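Local atomic coordinates of glucosidase (Croceicoccus marinus, PDB entry 5Z3K), a protein that probably hydrolyses O-glycosyl bonds as a beta-glucosidase of glycoside hydrolase family 39. Residues 351-363 / 369-381. Sequence-based numbering, arbitrary orientation.
Sequences GGDDNGFAALAGR and TIRILISNYAIPD
Strands 357-363 and 369-376 run antiparallel, their axes 4.7 Å apart at closest approach and 171° between directions, with Ala358-Ser375, Leu360-Leu373 and Gly362-Arg371 as hydrogen-bonded pairs. Each pair closes two N-H...O bonds, and the one from Arg371 N to Gly362 O is nearly straight. Beyond the strand ends, Tyr377 N still reaches Gly356 O at 2.7 Å, but from above the carbonyl plane, and a water links Asn355 O to Ile379 N. Gly356 is tightly placed: a beta carbon there would collide with Tyr377 O. In the turn leading into the strand, Asp353 OD1 accepts from Asn355 N, an Asx turn, and from Phe357 N, the two donors arriving from opposite faces of the carboxylate.

Phe357 has more of its surface covered by the opposite segment than any other residue. With CG anti to the backbone N (chi1 -167°), its ring lies alongside Ile374. The CG2 of Ile374 is 3.6 Å from Phe357 CZ. Asn376 CG meets the ring edge in plane, 3.6 Å from Phe357 CD1. Amide and ring planes are 80° apart. The Asn376 amide is held from beyond the hairpin, ND2 donating to Leu470 O and Tyr421 O. Replacing Phe357 with an alanine would probably open a gap beside Ile374 CG2 and uncover one flank of the Asn376 amide. Further along this face, Ala361 CB packs on Ile372 CG1 at 4.1 Å, and Ile370 CD1 touches Arg363 CB at 3.6 Å. Phe357, Ala361 and Ile374 also touch strand 6-13. On the reverse face, Leu360 and Leu373 pack against helix 329-341.

Joined by a five-residue connection, the strands form a beta hairpin inside a mixed sheet, between strands 345-350 and 474-482, in the beta domain that accompanies the TIM barrel of this family 39 enzyme.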
ATOM      1  N   GLY A 351      -1.215  25.902  -3.873  1.00 11.96           N
ATOM      2  CA  GLY A 351      -1.332  26.510  -2.566  1.00 12.48           C
ATOM      3  C   GLY A 351      -1.085  25.573  -1.413  1.00 17.05           C
ATOM      4  O   GLY A 351      -1.005  26.039  -0.270  1.00 16.21           O
ATOM      5  N   GLY A 352      -0.952  24.269  -1.647  1.00 11.72           N
ATOM      6  CA  GLY A 352      -0.561  23.366  -0.588  1.00 13.24           C
ATOM      7  C   GLY A 352       0.891  23.599  -0.235  1.00 13.21           C
ATOM      8  O   GLY A 352       1.576  24.439  -0.820  1.00 14.53           O
ATOM      9  N   ASP A 353       1.380  22.843   0.740  1.00 11.73           N
ATOM     10  CA  ASP A 353       2.791  22.956   1.099  1.00 14.29           C
ATOM     11  C   ASP A 353       3.372  21.563   1.322  1.00 15.47           C
ATOM     12  O   ASP A 353       2.669  20.546   1.221  1.00 14.82           O
ATOM     13  CB  ASP A 353       2.972  23.895   2.311  1.00 12.58           C
ATOM     14  CG  ASP A 353       2.370  23.339   3.591  1.00 17.95           C
ATOM     15  OD1 ASP A 353       2.476  22.120   3.832  1.00 13.97           O
ATOM     16  OD2 ASP A 353       1.803  24.126   4.381  1.00 18.79           O
ATOM     17  N   ASP A 354       4.671  21.509   1.633  1.00 13.89           N
ATOM     18  CA  ASP A 354       5.340  20.246   1.922  1.00 14.49           C
ATOM     19  C   ASP A 354       5.573  20.036   3.417  1.00 14.68           C
ATOM     20  O   ASP A 354       6.351  19.151   3.793  1.00 15.89           O
ATOM     21  CB  ASP A 354       6.658  20.136   1.140  1.00 18.26           C
ATOM     22  CG  ASP A 354       7.639  21.237   1.476  1.00 25.15           C
ATOM     23  OD1 ASP A 354       7.343  22.054   2.373  1.00 24.93           O
ATOM     24  OD2 ASP A 354       8.713  21.296   0.833  1.00 30.27           O
ATOM     25  N   ASN A 355       4.904  20.820   4.274  1.00 14.85           N
ATOM     26  CA  ASN A 355       4.982  20.696   5.728  1.00 13.79           C
ATOM     27  C   ASN A 355       3.707  20.127   6.339  1.00 16.70           C
ATOM     28  O   ASN A 355       3.394  20.405   7.500  1.00 16.80           O
ATOM     29  CB  ASN A 355       5.271  22.038   6.390  1.00 16.64           C
ATOM     30  CG  ASN A 355       6.160  22.909   5.565  1.00 28.98           C
ATOM     31  OD1 ASN A 355       5.712  23.907   5.001  1.00 35.53           O
ATOM     32  ND2 ASN A 355       7.430  22.546   5.484  1.00 35.22           N
ATOM     33  N   GLY A 356       2.950  19.355   5.572  1.00 15.58           N
ATOM     34  CA  GLY A 356       1.826  18.625   6.120  1.00 13.67           C
ATOM     35  C   GLY A 356       0.462  19.135   5.704  1.00 13.29           C
ATOM     36  O   GLY A 356      -0.542  18.476   6.020  1.00 16.30           O
ATOM     37  N   PHE A 357       0.371  20.277   5.016  1.00 15.29           N
ATOM     38  CA  PHE A 357      -0.907  20.729   4.460  1.00 12.87           C
ATOM     39  C   PHE A 357      -0.925  20.317   2.992  1.00 13.52           C
ATOM     40  O   PHE A 357      -0.582  21.088   2.095  1.00 11.44           O
ATOM     41  CB  PHE A 357      -1.136  22.228   4.642  1.00 13.80           C
ATOM     42  CG  PHE A 357      -2.556  22.643   4.358  1.00 13.73           C
ATOM     43  CD1 PHE A 357      -3.546  22.467   5.314  1.00 13.52           C
ATOM     44  CD2 PHE A 357      -2.909  23.169   3.121  1.00 15.66           C
ATOM     45  CE1 PHE A 357      -4.865  22.820   5.057  1.00 14.98           C
ATOM     46  CE2 PHE A 357      -4.227  23.534   2.854  1.00 18.42           C
ATOM     47  CZ  PHE A 357      -5.209  23.356   3.821  1.00 15.42           C
ATOM     48  N   ALA A 358      -1.341  19.076   2.754  1.00 14.38           N
ATOM     49  CA  ALA A 358      -1.207  18.429   1.452  1.00 14.99           C
ATOM     50  C   ALA A 358      -2.545  18.428   0.733  1.00 13.97           C
ATOM     51  O   ALA A 358      -3.583  18.187   1.349  1.00 13.32           O
ATOM     52  CB  ALA A 358      -0.714  16.996   1.625  1.00 13.74           C
ATOM     53  N   ALA A 359      -2.518  18.684  -0.571  1.00 10.56           N
ATOM     54  CA  ALA A 359      -3.745  18.747  -1.341  1.00 11.86           C
ATOM     55  C   ALA A 359      -3.514  18.119  -2.707  1.00 12.29           C
ATOM     56  O   ALA A 359      -2.409  18.171  -3.258  1.00 12.35           O
ATOM     57  CB  ALA A 359      -4.241  20.197  -1.473  1.00 13.00           C
ATOM     58  N   LEU A 360      -4.583  17.538  -3.251  1.00 12.90           N
ATOM     59  CA  LEU A 360      -4.532  16.751  -4.471  1.00 12.51           C
ATOM     60  C   LEU A 360      -5.892  16.840  -5.144  1.00 12.50           C
ATOM     61  O   LEU A 360      -6.927  16.772  -4.471  1.00 11.31           O
ATOM     62  CB  LEU A 360      -4.169  15.287  -4.157  1.00 11.39           C
ATOM     63  CG  LEU A 360      -4.107  14.276  -5.304  1.00 14.02           C
ATOM     64  CD1 LEU A 360      -2.990  14.597  -6.280  1.00 11.93           C
ATOM     65  CD2 LEU A 360      -3.929  12.851  -4.763  1.00  8.86           C
ATOM     66  N   ALA A 361      -5.900  16.992  -6.468  1.00 11.93           N
ATOM     67  CA  ALA A 361      -7.161  17.159  -7.181  1.00  9.83           C
ATOM     68  C   ALA A 361      -7.184  16.305  -8.441  1.00 13.35           C
ATOM     69  O   ALA A 361      -6.164  16.128  -9.110  1.00 11.85           O
ATOM     70  CB  ALA A 361      -7.396  18.629  -7.551  1.00 11.19           C
ATOM     71  N   GLY A 362      -8.371  15.810  -8.786  1.00 12.55           N
ATOM     72  CA  GLY A 362      -8.508  14.986  -9.975  1.00 14.99           C
ATOM     73  C   GLY A 362      -9.954  14.920 -10.416  1.00 13.79           C
ATOM     74  O   GLY A 362     -10.869  15.324  -9.692  1.00 13.79           O
ATOM     75  N   ARG A 363     -10.165  14.426 -11.633  1.00 13.96           N
ATOM     76  CA  ARG A 363     -11.532  14.261 -12.126  1.00 15.96           C
ATOM     77  C   ARG A 363     -11.695  12.893 -12.777  1.00 16.85           C
ATOM     78  O   ARG A 363     -10.732  12.299 -13.267  1.00 15.17           O
ATOM     79  CB  ARG A 363     -11.930  15.376 -13.108  1.00 16.56           C
ATOM     80  CG  ARG A 363     -11.129  15.441 -14.376  1.00 18.98           C
ATOM     81  CD  ARG A 363     -11.678  16.524 -15.299  1.00 24.18           C
ATOM     82  NE  ARG A 363     -11.115  16.395 -16.638  1.00 29.04           N
ATOM     83  CZ  ARG A 363     -11.105  17.359 -17.549  1.00 27.58           C
ATOM     84  NH1 ARG A 363     -11.622  18.548 -17.264  1.00 22.64           N
ATOM     85  NH2 ARG A 363     -10.571  17.129 -18.744  1.00 25.78           N
ATOM     86  N   THR A 369     -17.262  14.321 -12.336  1.00 17.86           N
ATOM     87  CA  THR A 369     -16.956  14.337 -10.909  1.00 16.89           C
ATOM     88  C   THR A 369     -15.555  14.898 -10.709  1.00 15.38           C
ATOM     89  O   THR A 369     -14.595  14.354 -11.260  1.00 19.54           O
ATOM     90  CB  THR A 369     -17.050  12.929 -10.305  1.00 20.09           C
ATOM     91  OG1 THR A 369     -18.380  12.411 -10.466  1.00 16.88           O
ATOM     92  CG2 THR A 369     -16.688  12.957  -8.826  1.00 18.86           C
ATOM     93  N   ILE A 370     -15.442  15.974  -9.927  1.00 13.48           N
ATOM     94  CA  ILE A 370     -14.154  16.519  -9.477  1.00 13.98           C
ATOM     95  C   ILE A 370     -13.959  16.141  -8.013  1.00 17.88           C
ATOM     96  O   ILE A 370     -14.884  16.301  -7.207  1.00 15.79           O
ATOM     97  CB  ILE A 370     -14.118  18.054  -9.622  1.00 15.95           C
ATOM     98  CG1 ILE A 370     -14.734  18.528 -10.954  1.00 19.90           C
ATOM     99  CG2 ILE A 370     -12.718  18.604  -9.317  1.00 16.08           C
ATOM    100  CD1 ILE A 370     -13.991  18.118 -12.169  1.00 17.01           C
ATOM    101  N   ARG A 371     -12.755  15.677  -7.649  1.00 13.35           N
ATOM    102  CA  ARG A 371     -12.434  15.352  -6.257  1.00 13.38           C
ATOM    103  C   ARG A 371     -11.221  16.150  -5.799  1.00 13.32           C
ATOM    104  O   ARG A 371     -10.178  16.125  -6.459  1.00 13.39           O
ATOM    105  CB  ARG A 371     -12.161  13.860  -6.077  1.00 12.03           C
ATOM    106  CG  ARG A 371     -13.402  13.021  -6.278  1.00 11.18           C
ATOM    107  CD  ARG A 371     -13.199  11.536  -5.960  1.00 11.74           C
ATOM    108  NE  ARG A 371     -14.494  10.880  -6.097  1.00 18.07           N
ATOM    109  CZ  ARG A 371     -14.724   9.771  -6.788  1.00 16.10           C
ATOM    110  NH1 ARG A 371     -13.733   9.134  -7.408  1.00 14.70           N
ATOM    111  NH2 ARG A 371     -15.962   9.292  -6.842  1.00 16.43           N
ATOM    112  N   ILE A 372     -11.351  16.832  -4.663  1.00 10.55           N
ATOM    113  CA  ILE A 372     -10.259  17.627  -4.098  1.00 11.76           C
ATOM    114  C   ILE A 372     -10.024  17.143  -2.676  1.00 12.07           C
ATOM    115  O   ILE A 372     -10.898  17.282  -1.808  1.00 11.22           O
ATOM    116  CB  ILE A 372     -10.542  19.138  -4.124  1.00  9.35           C
ATOM    117  CG1 ILE A 372     -10.775  19.636  -5.557  1.00 11.76           C
ATOM    118  CG2 ILE A 372      -9.372  19.878  -3.481  1.00 11.89           C
ATOM    119  CD1 ILE A 372     -12.229  20.083  -5.828  1.00 18.92           C
ATOM    120  N   LEU A 373      -8.853  16.563  -2.444  1.00 12.32           N
ATOM    121  CA  LEU A 373      -8.492  15.949  -1.176  1.00 10.91           C
ATOM    122  C   LEU A 373      -7.514  16.860  -0.452  1.00 11.42           C
ATOM    123  O   LEU A 373      -6.548  17.325  -1.058  1.00 11.00           O
ATOM    124  CB  LEU A 373      -7.855  14.581  -1.419  1.00 10.93           C
ATOM    125  CG  LEU A 373      -7.390  13.848  -0.167  1.00 11.89           C
ATOM    126  CD1 LEU A 373      -8.618  13.337   0.623  1.00 11.81           C
ATOM    127  CD2 LEU A 373      -6.498  12.698  -0.542  1.00 12.60           C
ATOM    128  N   ILE A 374      -7.768  17.122   0.828  1.00 10.20           N
ATOM    129  CA  ILE A 374      -6.954  18.018   1.636  1.00 11.99           C
ATOM    130  C   ILE A 374      -6.666  17.351   2.970  1.00 11.56           C
ATOM    131  O   ILE A 374      -7.597  16.948   3.675  1.00 13.59           O
ATOM    132  CB  ILE A 374      -7.658  19.367   1.885  1.00 12.68           C
ATOM    133  CG1 ILE A 374      -8.074  20.033   0.573  1.00 14.06           C
ATOM    134  CG2 ILE A 374      -6.770  20.274   2.745  1.00 15.95           C
ATOM    135  CD1 ILE A 374      -9.099  21.148   0.773  1.00 13.60           C
ATOM    136  N   SER A 375      -5.390  17.269   3.339  1.00 13.71           N
ATOM    137  CA  SER A 375      -5.015  16.812   4.673  1.00 14.46           C
ATOM    138  C   SER A 375      -4.222  17.902   5.367  1.00 14.98           C
ATOM    139  O   SER A 375      -3.305  18.480   4.774  1.00 13.05           O
ATOM    140  CB  SER A 375      -4.199  15.520   4.642  1.00 13.53           C
ATOM    141  OG  SER A 375      -3.877  15.096   5.969  1.00 12.72           O
ATOM    142  N   ASN A 376      -4.579  18.174   6.617  1.00 11.64           N
ATOM    143  CA  ASN A 376      -3.860  19.111   7.471  1.00 14.24           C
ATOM    144  C   ASN A 376      -3.173  18.288   8.556  1.00 13.63           C
ATOM    145  O   ASN A 376      -3.786  17.947   9.572  1.00 16.37           O
ATOM    146  CB  ASN A 376      -4.825  20.150   8.058  1.00 12.17           C
ATOM    147  CG  ASN A 376      -4.102  21.320   8.692  1.00 14.92           C
ATOM    148  OD1 ASN A 376      -2.878  21.430   8.598  1.00 16.98           O
ATOM    149  ND2 ASN A 376      -4.854  22.206   9.329  1.00 13.86           N
ATOM    150  N   TYR A 377      -1.904  17.954   8.329  1.00 12.29           N
ATOM    151  CA  TYR A 377      -1.134  17.097   9.219  1.00 12.90           C
ATOM    152  C   TYR A 377       0.066  17.853   9.776  1.00 14.73           C
ATOM    153  O   TYR A 377       0.779  18.531   9.032  1.00 13.82           O
ATOM    154  CB  TYR A 377      -0.641  15.829   8.490  1.00 13.65           C
ATOM    155  CG  TYR A 377       0.280  15.017   9.371  1.00 13.13           C
ATOM    156  CD1 TYR A 377      -0.238  14.166  10.340  1.00 14.41           C
ATOM    157  CD2 TYR A 377       1.660  15.155   9.290  1.00 15.33           C
ATOM    158  CE1 TYR A 377       0.587  13.452  11.171  1.00 12.74           C
ATOM    159  CE2 TYR A 377       2.499  14.450  10.134  1.00 14.38           C
ATOM    160  CZ  TYR A 377       1.949  13.600  11.073  1.00 14.48           C
ATOM    161  OH  TYR A 377       2.774  12.882  11.910  1.00 14.94           O
ATOM    162  N   ALA A 378       0.326  17.694  11.073  1.00 15.54           N
ATOM    163  CA  ALA A 378       1.453  18.355  11.728  1.00 16.00           C
ATOM    164  C   ALA A 378       2.402  17.307  12.293  1.00 14.68           C
ATOM    165  O   ALA A 378       1.990  16.467  13.100  1.00 13.58           O
ATOM    166  CB  ALA A 378       0.964  19.292  12.838  1.00 15.83           C
ATOM    167  N   ILE A 379       3.658  17.346  11.858  1.00 14.08           N
ATOM    168  CA  ILE A 379       4.690  16.542  12.520  1.00 14.69           C
ATOM    169  C   ILE A 379       4.795  16.990  13.973  1.00 15.35           C
ATOM    170  O   ILE A 379       4.919  18.202  14.233  1.00 18.51           O
ATOM    171  CB  ILE A 379       6.046  16.703  11.809  1.00 15.96           C
ATOM    172  CG1 ILE A 379       6.001  16.137  10.386  1.00 16.72           C
ATOM    173  CG2 ILE A 379       7.148  16.033  12.615  1.00 16.47           C
ATOM    174  CD1 ILE A 379       7.149  16.631   9.510  1.00 13.02           C
ATOM    175  N   PRO A 380       4.730  16.091  14.951  1.00 18.87           N
ATOM    176  CA  PRO A 380       4.857  16.527  16.349  1.00 17.55           C
ATOM    177  C   PRO A 380       6.234  17.118  16.630  1.00 20.21           C
ATOM    178  O   PRO A 380       7.243  16.718  16.038  1.00 18.66           O
ATOM    179  CB  PRO A 380       4.616  15.238  17.147  1.00 18.55           C
ATOM    180  CG  PRO A 380       3.807  14.365  16.209  1.00 23.25           C
ATOM    181  CD  PRO A 380       4.342  14.672  14.840  1.00 21.27           C
ATOM    182  N   ASP A 381       6.263  18.077  17.564  1.00 22.66           N
ATOM    183  CA  ASP A 381       7.494  18.811  17.864  1.00 23.73           C
ATOM    184  C   ASP A 381       8.666  17.885  18.146  1.00 21.98           C
ATOM    185  O   ASP A 381       9.782  18.124  17.671  1.00 23.79           O
ATOM    186  CB  ASP A 381       7.288  19.740  19.062  1.00 26.76           C
ATOM    187  CG  ASP A 381       6.203  20.751  18.832  1.00 37.90           C
ATOM    188  OD1 ASP A 381       6.173  21.351  17.739  1.00 44.74           O
ATOM    189  OD2 ASP A 381       5.369  20.938  19.742  1.00 48.46           O
TER
HETATM  190  O   HOH W   1       4.318  19.301   9.771  1.00 15.63           O